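Local coordinates for bifunctional protein PutA (Bdellovibrio bacteriovorus, PDB 5UR2) that probably oxidises L-proline to L-glutamate in two steps, with a flavin-dependent proline dehydrogenase and an NAD-dependent glutamate semialdehyde dehydrogenase in one chain, at residues K574-Q579 / A588-D593; L471-K476 / E480-A485; Q522-I527 / V580-K585; M568-F573 / I681-F686. One frame throughout, in Å; residues are numbered along the deposited sequence.

Overall arrangement
All four contacts surround helix 572-583 and the turn before it, on one side of the chain. Contacts 1 and 3 are buried: the first sets this helix against helix 587-611 with aliphatic contacts and one amide-carboxylate bond, the second puts the end of the same helix against strand 523-528 through a single valine. Lys585, at the end of contact 3, forms a salt bridge with Asp593 of contact 1. Contact 2, partly buried, lies where a loop enters helix 476-491, and its Leu471 and Met482 pack on Ile576 of contact 1. Contact 4 is at the surface and almost wholly ionic; Arg572, from its first segment, reaches back to Asp591 of contact 1.

Contact 1 (K574-Q579 / A588-D593); sequences KLIATQ and AEADGD
Ile576 and Ala590 mark the crossing, their CA atoms 5.3 Å apart; here the axes of helical segments 574-579 and 588-593 approach to 8.7 Å, running in roughly opposed directions at 126°. The methyl of Ala590 sits between two side chains of the first helix, with Ile576 CG2 at 3.7 Å from Ala590 CB and Gln579 CB on it as well. The longer branch of Ile576 goes past the alanine to the next residue, CD1 lying 3.7 Å from Asp591 CB. The carboxylate of Asp591 itself turns to Arg572 and to the backbone N of Leu471. One turn on, Gln579 turns CG beside its backbone N (chi1 -57°) and runs extended beyond it, which takes the amide across Asp593 at about a right angle; Gln579 NE2 donates to Asp593 OD2 at 2.9 Å (N-H...O 153°), from above the carboxylate plane. That oxygen also accepts from the backbone N of Leu645 and Ala646, while OD1 meets Lys585, so the buried aspartate is well satisfied. Two consecutive helices, joined by a short connection, thus pack obliquely in the aldehyde dehydrogenase fold, the Asp593 side chain about 11 Å from that of Glu746, a predicted active-site residue.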
loop_
_atom_site.group_PDB
_atom_site.type_symbol
_atom_site.label_atom_id
_atom_site.label_comp_id
_atom_site.label_asym_id
_atom_site.label_seq_id
_atom_site.Cartn_x
_atom_site.Cartn_y
_atom_site.Cartn_z
ATOM N N LYS B 574 10.336 -14.523 32.526
ATOM C CA LYS B 574 11.789 -14.653 32.483
ATOM C C LYS B 574 12.407 -13.521 31.657
ATOM O O LYS B 574 13.473 -12.989 32.000
ATOM C CB LYS B 574 12.151 -16.038 31.927
ATOM C CG LYS B 574 13.615 -16.433 32.041
ATOM C CD LYS B 574 13.865 -17.845 31.493
ATOM C CE LYS B 574 15.340 -18.274 31.656
ATOM N NZ LYS B 574 16.281 -17.582 30.713
ATOM N N LEU B 575 11.710 -13.101 30.594
ATOM C CA LEU B 575 12.193 -12.014 29.748
ATOM C C LEU B 575 12.103 -10.674 30.462
ATOM O O LEU B 575 12.991 -9.830 30.309
ATOM C CB LEU B 575 11.409 -11.978 28.434
ATOM C CG LEU B 575 11.609 -13.210 27.552
ATOM C CD1 LEU B 575 10.667 -13.219 26.349
ATOM C CD2 LEU B 575 13.069 -13.266 27.111
ATOM N N ILE B 576 11.041 -10.451 31.237
ATOM C CA ILE B 576 10.961 -9.221 32.023
ATOM C C ILE B 576 12.116 -9.149 33.006
ATOM O O ILE B 576 12.828 -8.139 33.091
ATOM C CB ILE B 576 9.613 -9.121 32.756
ATOM C CG1 ILE B 576 8.485 -8.909 31.760
ATOM C CG2 ILE B 576 9.648 -7.988 33.776
ATOM C CD1 ILE B 576 7.095 -8.974 32.392
ATOM N N ALA B 577 12.328 -10.232 33.752
ATOM C CA ALA B 577 13.343 -10.212 34.798
ATOM C C ALA B 577 14.710 -9.838 34.236
ATOM O O ALA B 577 15.443 -9.054 34.854
ATOM C CB ALA B 577 13.395 -11.564 35.515
ATOM N N THR B 578 15.045 -10.339 33.039
ATOM C CA THR B 578 16.344 -10.014 32.447
ATOM C C THR B 578 16.483 -8.513 32.208
ATOM O O THR B 578 17.552 -7.924 32.440
ATOM C CB THR B 578 16.539 -10.765 31.132
ATOM O OG1 THR B 578 16.315 -12.156 31.345
ATOM C CG2 THR B 578 17.993 -10.534 30.580
ATOM N N GLN B 579 15.426 -7.892 31.702
ATOM C CA GLN B 579 15.456 -6.459 31.447
ATOM C C GLN B 579 15.480 -5.664 32.744
ATOM O O GLN B 579 16.137 -4.618 32.826
ATOM C CB GLN B 579 14.260 -6.056 30.594
ATOM C CG GLN B 579 14.196 -6.793 29.295
ATOM C CD GLN B 579 13.358 -6.049 28.293
ATOM O OE1 GLN B 579 13.020 -4.885 28.515
ATOM N NE2 GLN B 579 13.000 -6.711 27.196
ATOM N N ALA B 588 6.817 -2.564 34.793
ATOM C CA ALA B 588 5.827 -2.307 33.748
ATOM C C ALA B 588 6.490 -1.870 32.445
ATOM O O ALA B 588 5.977 -2.172 31.361
ATOM C CB ALA B 588 4.816 -1.256 34.220
ATOM N N GLU B 589 7.615 -1.152 32.531
ATOM C CA GLU B 589 8.378 -0.798 31.333
ATOM C C GLU B 589 8.928 -2.036 30.631
ATOM O O GLU B 589 8.797 -2.183 29.413
ATOM C CB GLU B 589 9.507 0.155 31.714
ATOM C CG GLU B 589 8.979 1.421 32.324
ATOM C CD GLU B 589 8.306 2.269 31.278
ATOM O OE1 GLU B 589 8.997 2.696 30.322
ATOM O OE2 GLU B 589 7.071 2.428 31.365
ATOM N N ALA B 590 9.525 -2.954 31.398
ATOM C CA ALA B 590 10.026 -4.192 30.818
ATOM C C ALA B 590 8.888 -5.023 30.218
ATOM O O ALA B 590 9.053 -5.628 29.154
ATOM C CB ALA B 590 10.779 -4.996 31.876
ATOM N N ASP B 591 7.736 -5.092 30.904
ATOM C CA ASP B 591 6.582 -5.827 30.372
ATOM C C ASP B 591 6.108 -5.234 29.049
ATOM O O ASP B 591 5.818 -5.966 28.094
ATOM C CB ASP B 591 5.430 -5.830 31.383
ATOM C CG ASP B 591 4.182 -6.536 30.853
ATOM O OD1 ASP B 591 4.294 -7.623 30.249
ATOM O OD2 ASP B 591 3.087 -5.982 31.022
ATOM N N GLY B 592 5.992 -3.907 28.994
ATOM C CA GLY B 592 5.672 -3.257 27.737
ATOM C C GLY B 592 6.689 -3.573 26.654
ATOM O O GLY B 592 6.331 -3.675 25.473
ATOM N N ASP B 593 7.964 -3.743 27.040
ATOM C CA ASP B 593 9.001 -4.096 26.069
ATOM C C ASP B 593 8.742 -5.465 25.452
ATOM O O ASP B 593 8.867 -5.641 24.232
ATOM C CB ASP B 593 10.386 -4.058 26.718
ATOM C CG ASP B 593 11.511 -3.844 25.682
ATOM O OD1 ASP B 593 11.806 -2.679 25.372
ATOM O OD2 ASP B 593 12.070 -4.829 25.145
#

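Contact 2 (L471-K476 / E480-A485); sequences LDFAVK and EKMLKA
Lys476 and Glu480 bury the most surface here, 64 and 59 Å², and they are one turn apart on the same helix. Glu480 N donates to Lys476 O at 3.0 Å, the routine bond of a first helical turn. Beside it the two side chains cross, and what meets is methylene against carboxylate: Lys476 CE lies 3.5 Å from Glu480 OE2, and CG of the lysine is near the same oxygen. The ammonium group goes further on, leaving Lys476 NZ 4.6 Å from Glu480 OE2. The charges are opposite and near, but not paired, and any attraction is probably modest at this exposed position.

The backbone leading in is a type I beta turn from Asp472 to Val475, with Val475 at the N-cap of helix 476-491. Asp472 also forms an Asx turn, its OD1 accepting from Ala474 N at 3.1 Å. The turn brings Phe473 round to the buried side of the helix.

There CE1 of Phe473 comes to 4.1 Å from Met482 CB, obliquely to the ring. Met482 sends CG away from its backbone N (chi1 -170°) and then bends at chi2, which carries the sulfur past the ring: SD is 5.5 Å from the centroid of the Phe473 ring and oblique to it, a loose Met-aromatic contact. Trp587 adds its own ring to Phe473, with the planes at about 55°, and also touches Met482. On the helix 572-583 side, Ile576 CG2 packs against Met482 SD.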
loop_
_atom_site.group_PDB
_atom_site.type_symbol
_atom_site.label_atom_id
_atom_site.label_comp_id
_atom_site.label_asym_id
_atom_site.label_seq_id
_atom_site.Cartn_x
_atom_site.Cartn_y
_atom_site.Cartn_z
ATOM N N LEU B 471 0.630 -7.147 31.060
ATOM C CA LEU B 471 0.247 -7.772 32.309
ATOM C C LEU B 471 -0.520 -6.793 33.200
ATOM O O LEU B 471 -0.281 -5.578 33.195
ATOM C CB LEU B 471 1.487 -8.280 33.043
ATOM C CG LEU B 471 2.233 -9.487 32.498
ATOM C CD1 LEU B 471 3.564 -9.664 33.232
ATOM C CD2 LEU B 471 1.372 -10.745 32.649
ATOM N N ASP B 472 -1.439 -7.349 33.989
ATOM C CA ASP B 472 -2.163 -6.621 35.034
ATOM C C ASP B 472 -1.510 -6.973 36.366
ATOM O O ASP B 472 -1.776 -8.043 36.930
ATOM C CB ASP B 472 -3.647 -7.001 35.017
ATOM C CG ASP B 472 -4.474 -6.238 36.064
ATOM O OD1 ASP B 472 -3.940 -5.337 36.747
ATOM O OD2 ASP B 472 -5.676 -6.524 36.177
ATOM N N PHE B 473 -0.656 -6.081 36.880
ATOM C CA PHE B 473 0.036 -6.430 38.117
ATOM C C PHE B 473 -0.844 -6.305 39.357
ATOM O O PHE B 473 -0.374 -6.604 40.471
ATOM C CB PHE B 473 1.322 -5.608 38.272
ATOM C CG PHE B 473 2.484 -6.157 37.458
ATOM C CD1 PHE B 473 2.983 -7.424 37.716
ATOM C CD2 PHE B 473 3.076 -5.403 36.451
ATOM C CE1 PHE B 473 4.034 -7.936 36.983
ATOM C CE2 PHE B 473 4.134 -5.913 35.711
ATOM C CZ PHE B 473 4.613 -7.173 35.976
ATOM N N ALA B 474 -2.119 -5.938 39.191
ATOM C CA ALA B 474 -3.077 -6.088 40.276
ATOM C C ALA B 474 -3.431 -7.556 40.531
ATOM O O ALA B 474 -4.038 -7.866 41.572
ATOM C CB ALA B 474 -4.342 -5.271 39.974
ATOM N N VAL B 475 -3.091 -8.458 39.606
ATOM C CA VAL B 475 -3.336 -9.889 39.801
ATOM C C VAL B 475 -2.210 -10.478 40.651
ATOM O O VAL B 475 -1.040 -10.498 40.242
ATOM C CB VAL B 475 -3.460 -10.626 38.458
ATOM C CG1 VAL B 475 -3.714 -12.109 38.695
ATOM C CG2 VAL B 475 -4.584 -10.030 37.605
ATOM N N LYS B 476 -2.564 -10.995 41.825
ATOM C CA LYS B 476 -1.549 -11.473 42.756
ATOM C C LYS B 476 -0.688 -12.574 42.144
ATOM O O LYS B 476 0.524 -12.631 42.391
ATOM C CB LYS B 476 -2.221 -11.981 44.027
ATOM C CG LYS B 476 -1.260 -12.536 45.056
ATOM C CD LYS B 476 -2.001 -12.889 46.334
ATOM C CE LYS B 476 -1.038 -13.314 47.413
ATOM N NZ LYS B 476 -1.770 -13.473 48.682
ATOM N N GLU B 480 3.493 -12.781 41.844
ATOM C CA GLU B 480 4.262 -13.907 42.366
ATOM C C GLU B 480 5.183 -14.499 41.307
ATOM O O GLU B 480 6.339 -14.821 41.603
ATOM C CB GLU B 480 3.321 -14.977 42.912
ATOM C CG GLU B 480 2.647 -14.588 44.212
ATOM C CD GLU B 480 1.503 -15.524 44.581
ATOM O OE1 GLU B 480 0.984 -16.242 43.690
ATOM O OE2 GLU B 480 1.136 -15.549 45.773
ATOM N N LYS B 481 4.683 -14.666 40.078
ATOM C CA LYS B 481 5.527 -15.147 38.985
ATOM C C LYS B 481 6.666 -14.182 38.712
ATOM O O LYS B 481 7.782 -14.605 38.383
ATOM C CB LYS B 481 4.698 -15.360 37.713
ATOM C CG LYS B 481 3.778 -16.569 37.810
ATOM C CD LYS B 481 2.980 -16.796 36.530
ATOM C CE LYS B 481 2.043 -17.992 36.686
ATOM N NZ LYS B 481 0.668 -17.583 37.047
ATOM N N MET B 482 6.395 -12.878 38.826
ATOM C CA MET B 482 7.435 -11.879 38.609
ATOM C C MET B 482 8.519 -12.002 39.664
ATOM O O MET B 482 9.714 -12.010 39.347
ATOM C CB MET B 482 6.824 -10.477 38.628
ATOM C CG MET B 482 7.753 -9.391 38.173
ATOM S SD MET B 482 8.145 -9.636 36.416
ATOM C CE MET B 482 9.853 -10.192 36.540
ATOM N N LEU B 483 8.111 -12.124 40.931
ATOM C CA LEU B 483 9.075 -12.284 42.016
ATOM C C LEU B 483 9.806 -13.614 41.896
ATOM O O LEU B 483 11.003 -13.702 42.186
ATOM C CB LEU B 483 8.359 -12.167 43.370
ATOM C CG LEU B 483 7.811 -10.776 43.726
ATOM C CD1 LEU B 483 6.817 -10.804 44.903
ATOM C CD2 LEU B 483 8.988 -9.899 44.114
ATOM N N LYS B 484 9.108 -14.658 41.453
ATOM C CA LYS B 484 9.781 -15.926 41.218
ATOM C C LYS B 484 10.815 -15.796 40.100
ATOM O O LYS B 484 11.956 -16.259 40.242
ATOM C CB LYS B 484 8.742 -16.995 40.874
ATOM C CG LYS B 484 9.312 -18.366 40.623
ATOM C CD LYS B 484 8.245 -19.275 40.061
ATOM C CE LYS B 484 8.873 -20.504 39.407
ATOM N NZ LYS B 484 7.859 -21.468 38.897
ATOM N N ALA B 485 10.445 -15.135 38.992
ATOM C CA ALA B 485 11.370 -14.982 37.873
ATOM C C ALA B 485 12.580 -14.135 38.260
ATOM O O ALA B 485 13.706 -14.410 37.821
ATOM C CB ALA B 485 10.652 -14.357 36.667
#

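Contact 3 (Q522-I527 / V580-K585); sequences QIVGKI and VLEVGK
The carboxylate of Glu582 is held by two backbone amides of helix 671-684, OE1 taking the N of Val673 and OE2 that of Val672, while the CB of the same glutamate packs on Val524. Both amides belong to the first turn of that helix, whose N-terminal end would probably favour the negative charge. Glu582 places CG opposite its backbone N (chi1 -172°) and stays extended beyond it, which carries the acid to the helix and leaves its inner methylene for the strand.

From the strand, Val524 makes the close contacts, with 60 Å² buried. One methyl, CG1, lies against the glutamate, 3.9 Å from Glu582 CB; the other, Val524 CG2, rests on the main chain one residue earlier, 3.8 Å from Leu581 O. The valine thus sits against the helix at Leu581 and Glu582. The Leu581 side chain also points this way, but stays further off and packs on Asn516 and helix 476-491.

Val524 and Gly525 both face Arg514, forming a classic beta bulge; Val524 has the helix-like psi (-42°) expected at its first position. Arg514 has a further link to the helix, its NH2 donating to Glu582 O. Just beyond, Gly584 takes a positive phi as the chain leaves helix 572-583.

Strand 523-528 runs between strand 495-501, parallel to it, and the antiparallel strand 511-516, and this four-stranded sheet lies against the end of helix 572-583, with helices 476-491 and 671-684 filling in alongside.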
loop_
_atom_site.group_PDB
_atom_site.type_symbol
_atom_site.label_atom_id
_atom_site.label_comp_id
_atom_site.label_asym_id
_atom_site.label_seq_id
_atom_site.Cartn_x
_atom_site.Cartn_y
_atom_site.Cartn_z
ATOM N N GLN B 522 27.380 -5.598 41.360
ATOM C CA GLN B 522 26.907 -6.913 40.956
ATOM C C GLN B 522 27.051 -7.055 39.441
ATOM O O GLN B 522 26.588 -6.190 38.689
ATOM C CB GLN B 522 25.446 -7.100 41.396
ATOM C CG GLN B 522 24.815 -8.427 41.001
ATOM C CD GLN B 522 23.365 -8.581 41.475
ATOM O OE1 GLN B 522 22.463 -7.875 41.017
ATOM N NE2 GLN B 522 23.141 -9.513 42.397
ATOM N N ILE B 523 27.703 -8.126 38.995
ATOM C CA ILE B 523 27.879 -8.393 37.569
ATOM C C ILE B 523 26.706 -9.218 37.064
ATOM O O ILE B 523 26.440 -10.304 37.586
ATOM C CB ILE B 523 29.198 -9.123 37.285
ATOM C CG1 ILE B 523 30.404 -8.318 37.782
ATOM C CG2 ILE B 523 29.307 -9.433 35.802
ATOM C CD1 ILE B 523 31.725 -9.022 37.535
ATOM N N VAL B 524 26.015 -8.717 36.037
ATOM C CA VAL B 524 24.884 -9.449 35.466
ATOM C C VAL B 524 25.325 -10.337 34.306
ATOM O O VAL B 524 24.888 -11.486 34.198
ATOM C CB VAL B 524 23.774 -8.462 35.033
ATOM C CG1 VAL B 524 22.667 -9.197 34.290
ATOM C CG2 VAL B 524 23.199 -7.751 36.255
ATOM N N GLY B 525 26.187 -9.833 33.437
ATOM C CA GLY B 525 26.645 -10.595 32.286
ATOM C C GLY B 525 28.148 -10.524 32.110
ATOM O O GLY B 525 28.772 -9.486 32.356
ATOM N N LYS B 526 28.722 -11.638 31.681
ATOM C CA LYS B 526 30.098 -11.700 31.201
ATOM C C LYS B 526 30.026 -12.039 29.713
ATOM O O LYS B 526 29.681 -13.168 29.348
ATOM C CB LYS B 526 30.913 -12.723 31.996
ATOM C CG LYS B 526 31.151 -12.308 33.447
ATOM C CD LYS B 526 31.967 -13.339 34.229
ATOM C CE LYS B 526 32.977 -12.690 35.166
ATOM N NZ LYS B 526 33.735 -11.580 34.531
ATOM N N ILE B 527 30.331 -11.059 28.859
ATOM C CA ILE B 527 30.033 -11.133 27.426
ATOM C C ILE B 527 31.304 -11.436 26.651
ATOM O O ILE B 527 32.264 -10.661 26.710
ATOM C CB ILE B 527 29.420 -9.825 26.902
ATOM C CG1 ILE B 527 28.351 -9.277 27.857
ATOM C CG2 ILE B 527 28.942 -10.020 25.467
ATOM C CD1 ILE B 527 27.211 -10.222 28.129
ATOM N N VAL B 580 14.763 -6.127 33.766
ATOM C CA VAL B 580 14.815 -5.441 35.056
ATOM C C VAL B 580 16.250 -5.408 35.580
ATOM O O VAL B 580 16.755 -4.358 35.995
ATOM C CB VAL B 580 13.862 -6.111 36.062
ATOM C CG1 VAL B 580 14.147 -5.626 37.487
ATOM C CG2 VAL B 580 12.429 -5.811 35.672
ATOM N N LEU B 581 16.942 -6.546 35.524
ATOM C CA LEU B 581 18.252 -6.642 36.168
ATOM C C LEU B 581 19.380 -6.079 35.299
ATOM O O LEU B 581 20.266 -5.395 35.819
ATOM C CB LEU B 581 18.546 -8.101 36.546
ATOM C CG LEU B 581 17.658 -8.740 37.622
ATOM C CD1 LEU B 581 17.935 -10.215 37.738
ATOM C CD2 LEU B 581 17.945 -8.063 38.962
ATOM N N GLU B 582 19.380 -6.351 33.985
ATOM C CA GLU B 582 20.505 -5.929 33.154
ATOM C C GLU B 582 20.399 -4.472 32.723
ATOM O O GLU B 582 21.415 -3.783 32.623
ATOM C CB GLU B 582 20.628 -6.811 31.905
ATOM C CG GLU B 582 21.892 -6.528 31.120
ATOM C CD GLU B 582 21.932 -7.198 29.751
ATOM O OE1 GLU B 582 20.870 -7.557 29.215
ATOM O OE2 GLU B 582 23.040 -7.376 29.199
ATOM N N VAL B 583 19.190 -3.979 32.463
ATOM C CA VAL B 583 19.015 -2.646 31.889
ATOM C C VAL B 583 18.383 -1.651 32.867
ATOM O O VAL B 583 18.351 -0.449 32.564
ATOM C CB VAL B 583 18.194 -2.719 30.583
ATOM C CG1 VAL B 583 18.321 -1.458 29.778
ATOM C CG2 VAL B 583 18.657 -3.896 29.751
ATOM N N GLY B 584 17.916 -2.094 34.038
ATOM C CA GLY B 584 17.266 -1.187 34.973
ATOM C C GLY B 584 15.854 -0.801 34.580
ATOM O O GLY B 584 15.332 0.212 35.059
ATOM N N LYS B 585 15.204 -1.586 33.736
ATOM C CA LYS B 585 13.846 -1.261 33.317
ATOM C C LYS B 585 12.865 -1.612 34.435
ATOM O O LYS B 585 12.847 -2.764 34.886
ATOM C CB LYS B 585 13.525 -2.016 32.030
ATOM C CG LYS B 585 14.349 -1.483 30.844
ATOM C CD LYS B 585 13.732 -1.761 29.471
ATOM C CE LYS B 585 12.609 -0.824 29.120
ATOM N NZ LYS B 585 12.168 -1.028 27.713
#

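Contact 4 (M568-F573 / I681-F686); sequences MTRDRF and IQEAGF
Arg570, the last residue of helix 554-570, and Glu683, in the final turn of helix 671-684, are all that join these two segments, their side chains coming from opposite directions. The guanidinium meets the carboxylate end-on, Arg570 NH1 to Glu683 OE2 at 2.9 Å and Arg570 NH2 to Glu683 OE1 at the same 2.9 Å, a bidentate salt bridge with the two planes only 22° apart. OE1 uses its syn lone pair, and both acceptors lie close to the guanidinium plane.

Asp571 takes the side of the same group. Arg570 NE donates almost straight (176°) to Asp571 OD1 at 2.8 Å, and Arg570 NH2 gives its second hydrogen to Asp571 OD2 at 3.0 Å. The bend at chi3 (75°) curls the arginine back so that NE can face its own neighbour while the tip faces Glu683. Asp571 holds the N-cap position of helix 572-583, yet its side chain makes no capping bond.

The result is a surface salt-bridge network, one guanidinium between two acids whose nearest charged oxygens, Asp571 OD2 and Glu683 OE1, stay 4.9 Å apart; its positive charge probably offsets their repulsion. Helix 671-684 ends in a Schellman motif at Gly685, of positive phi, whose N bonds to Ile681 O at 3.3 Å, with a weak bond from Phe686 N to Ile681 O at 3.4 Å. Phe686 then packs on Leu560 and Val561 of helix 554-570.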
loop_
_atom_site.group_PDB
_atom_site.type_symbol
_atom_site.label_atom_id
_atom_site.label_comp_id
_atom_site.label_asym_id
_atom_site.label_seq_id
_atom_site.Cartn_x
_atom_site.Cartn_y
_atom_site.Cartn_z
ATOM N N MET B 568 8.212 -16.143 23.075
ATOM C CA MET B 568 8.258 -14.937 23.897
ATOM C C MET B 568 7.066 -14.880 24.848
ATOM O O MET B 568 7.213 -14.499 26.018
ATOM C CB MET B 568 8.268 -13.683 23.030
ATOM C CG MET B 568 9.554 -13.376 22.275
ATOM S SD MET B 568 9.234 -11.932 21.186
ATOM C CE MET B 568 10.880 -11.688 20.497
ATOM N N THR B 569 5.875 -15.246 24.359
ATOM C CA THR B 569 4.692 -15.236 25.213
ATOM C C THR B 569 4.837 -16.229 26.367
ATOM O O THR B 569 4.518 -15.912 27.517
ATOM C CB THR B 569 3.455 -15.540 24.365
ATOM O OG1 THR B 569 3.365 -14.600 23.286
ATOM C CG2 THR B 569 2.173 -15.492 25.204
ATOM N N ARG B 570 5.341 -17.430 26.078
ATOM C CA ARG B 570 5.542 -18.433 27.119
ATOM C C ARG B 570 6.569 -17.972 28.155
ATOM O O ARG B 570 6.409 -18.227 29.354
ATOM C CB ARG B 570 5.980 -19.743 26.467
ATOM C CG ARG B 570 6.264 -20.890 27.437
ATOM C CD ARG B 570 7.105 -21.956 26.716
ATOM N NE ARG B 570 8.503 -21.535 26.560
ATOM C CZ ARG B 570 9.353 -22.067 25.684
ATOM N NH1 ARG B 570 8.944 -23.024 24.863
ATOM N NH2 ARG B 570 10.611 -21.650 25.629
ATOM N N ASP B 571 7.649 -17.318 27.721
ATOM C CA ASP B 571 8.728 -16.977 28.641
ATOM C C ASP B 571 8.619 -15.540 29.161
ATOM O O ASP B 571 9.619 -14.959 29.598
ATOM C CB ASP B 571 10.077 -17.228 27.969
ATOM C CG ASP B 571 10.342 -18.729 27.751
ATOM O OD1 ASP B 571 9.544 -19.532 28.250
ATOM O OD2 ASP B 571 11.328 -19.116 27.084
ATOM N N ARG B 572 7.407 -14.978 29.160
ATOM C CA ARG B 572 7.222 -13.558 29.432
ATOM C C ARG B 572 7.928 -13.106 30.707
ATOM O O ARG B 572 8.679 -12.127 30.689
ATOM C CB ARG B 572 5.732 -13.231 29.509
ATOM C CG ARG B 572 5.491 -11.750 29.383
ATOM C CD ARG B 572 4.095 -11.389 29.775
ATOM N NE ARG B 572 3.737 -10.039 29.353
ATOM C CZ ARG B 572 2.903 -9.769 28.354
ATOM N NH1 ARG B 572 2.348 -10.756 27.657
ATOM N NH2 ARG B 572 2.616 -8.511 28.058
ATOM N N PHE B 573 7.711 -13.813 31.820
ATOM C CA PHE B 573 8.259 -13.359 33.094
ATOM C C PHE B 573 9.780 -13.465 33.124
ATOM O O PHE B 573 10.460 -12.590 33.682
ATOM C CB PHE B 573 7.631 -14.152 34.244
ATOM C CG PHE B 573 6.193 -13.804 34.470
ATOM C CD1 PHE B 573 5.853 -12.691 35.216
ATOM C CD2 PHE B 573 5.187 -14.546 33.880
ATOM C CE1 PHE B 573 4.533 -12.341 35.393
ATOM C CE2 PHE B 573 3.860 -14.207 34.061
ATOM C CZ PHE B 573 3.529 -13.102 34.817
ATOM N N ILE B 681 15.278 -17.596 19.134
ATOM C CA ILE B 681 15.375 -17.740 17.687
ATOM C C ILE B 681 15.810 -19.151 17.331
ATOM O O ILE B 681 15.198 -19.807 16.480
ATOM C CB ILE B 681 16.331 -16.673 17.108
ATOM C CG1 ILE B 681 15.616 -15.315 17.000
ATOM C CG2 ILE B 681 16.913 -17.094 15.766
ATOM C CD1 ILE B 681 16.553 -14.163 16.820
ATOM N N GLN B 682 16.816 -19.672 18.035
ATOM C CA GLN B 682 17.233 -21.049 17.802
ATOM C C GLN B 682 16.116 -22.023 18.147
ATOM O O GLN B 682 15.872 -22.978 17.403
ATOM C CB GLN B 682 18.491 -21.377 18.613
ATOM C CG GLN B 682 19.740 -20.602 18.149
ATOM C CD GLN B 682 20.995 -20.986 18.936
ATOM O OE1 GLN B 682 21.246 -20.468 20.016
ATOM N NE2 GLN B 682 21.794 -21.873 18.375
ATOM N N GLU B 683 15.409 -21.787 19.260
ATOM C CA GLU B 683 14.337 -22.707 19.636
ATOM C C GLU B 683 13.176 -22.648 18.641
ATOM O O GLU B 683 12.561 -23.674 18.329
ATOM C CB GLU B 683 13.847 -22.410 21.055
ATOM C CG GLU B 683 12.834 -23.437 21.516
ATOM C CD GLU B 683 12.155 -23.096 22.835
ATOM O OE1 GLU B 683 12.619 -22.178 23.547
ATOM O OE2 GLU B 683 11.135 -23.745 23.140
ATOM N N ALA B 684 12.884 -21.462 18.106
ATOM C CA ALA B 684 11.805 -21.345 17.132
ATOM C C ALA B 684 12.105 -22.144 15.864
ATOM O O ALA B 684 11.177 -22.543 15.148
ATOM C CB ALA B 684 11.568 -19.875 16.798
ATOM N N GLY B 685 13.380 -22.372 15.568
ATOM C CA GLY B 685 13.802 -23.219 14.479
ATOM C C GLY B 685 14.377 -22.517 13.255
ATOM O O GLY B 685 14.368 -23.110 12.170
ATOM N N PHE B 686 14.872 -21.291 13.391
ATOM C CA PHE B 686 15.490 -20.632 12.254
ATOM C C PHE B 686 16.738 -21.409 11.839
ATOM O O PHE B 686 17.581 -21.711 12.691
ATOM C CB PHE B 686 15.826 -19.178 12.600
ATOM C CG PHE B 686 14.618 -18.278 12.632
ATOM C CD1 PHE B 686 13.823 -18.210 13.761
ATOM C CD2 PHE B 686 14.281 -17.496 11.536
ATOM C CE1 PHE B 686 12.709 -17.385 13.795
ATOM C CE2 PHE B 686 13.176 -16.677 11.566
ATOM C CZ PHE B 686 12.381 -16.624 12.697
#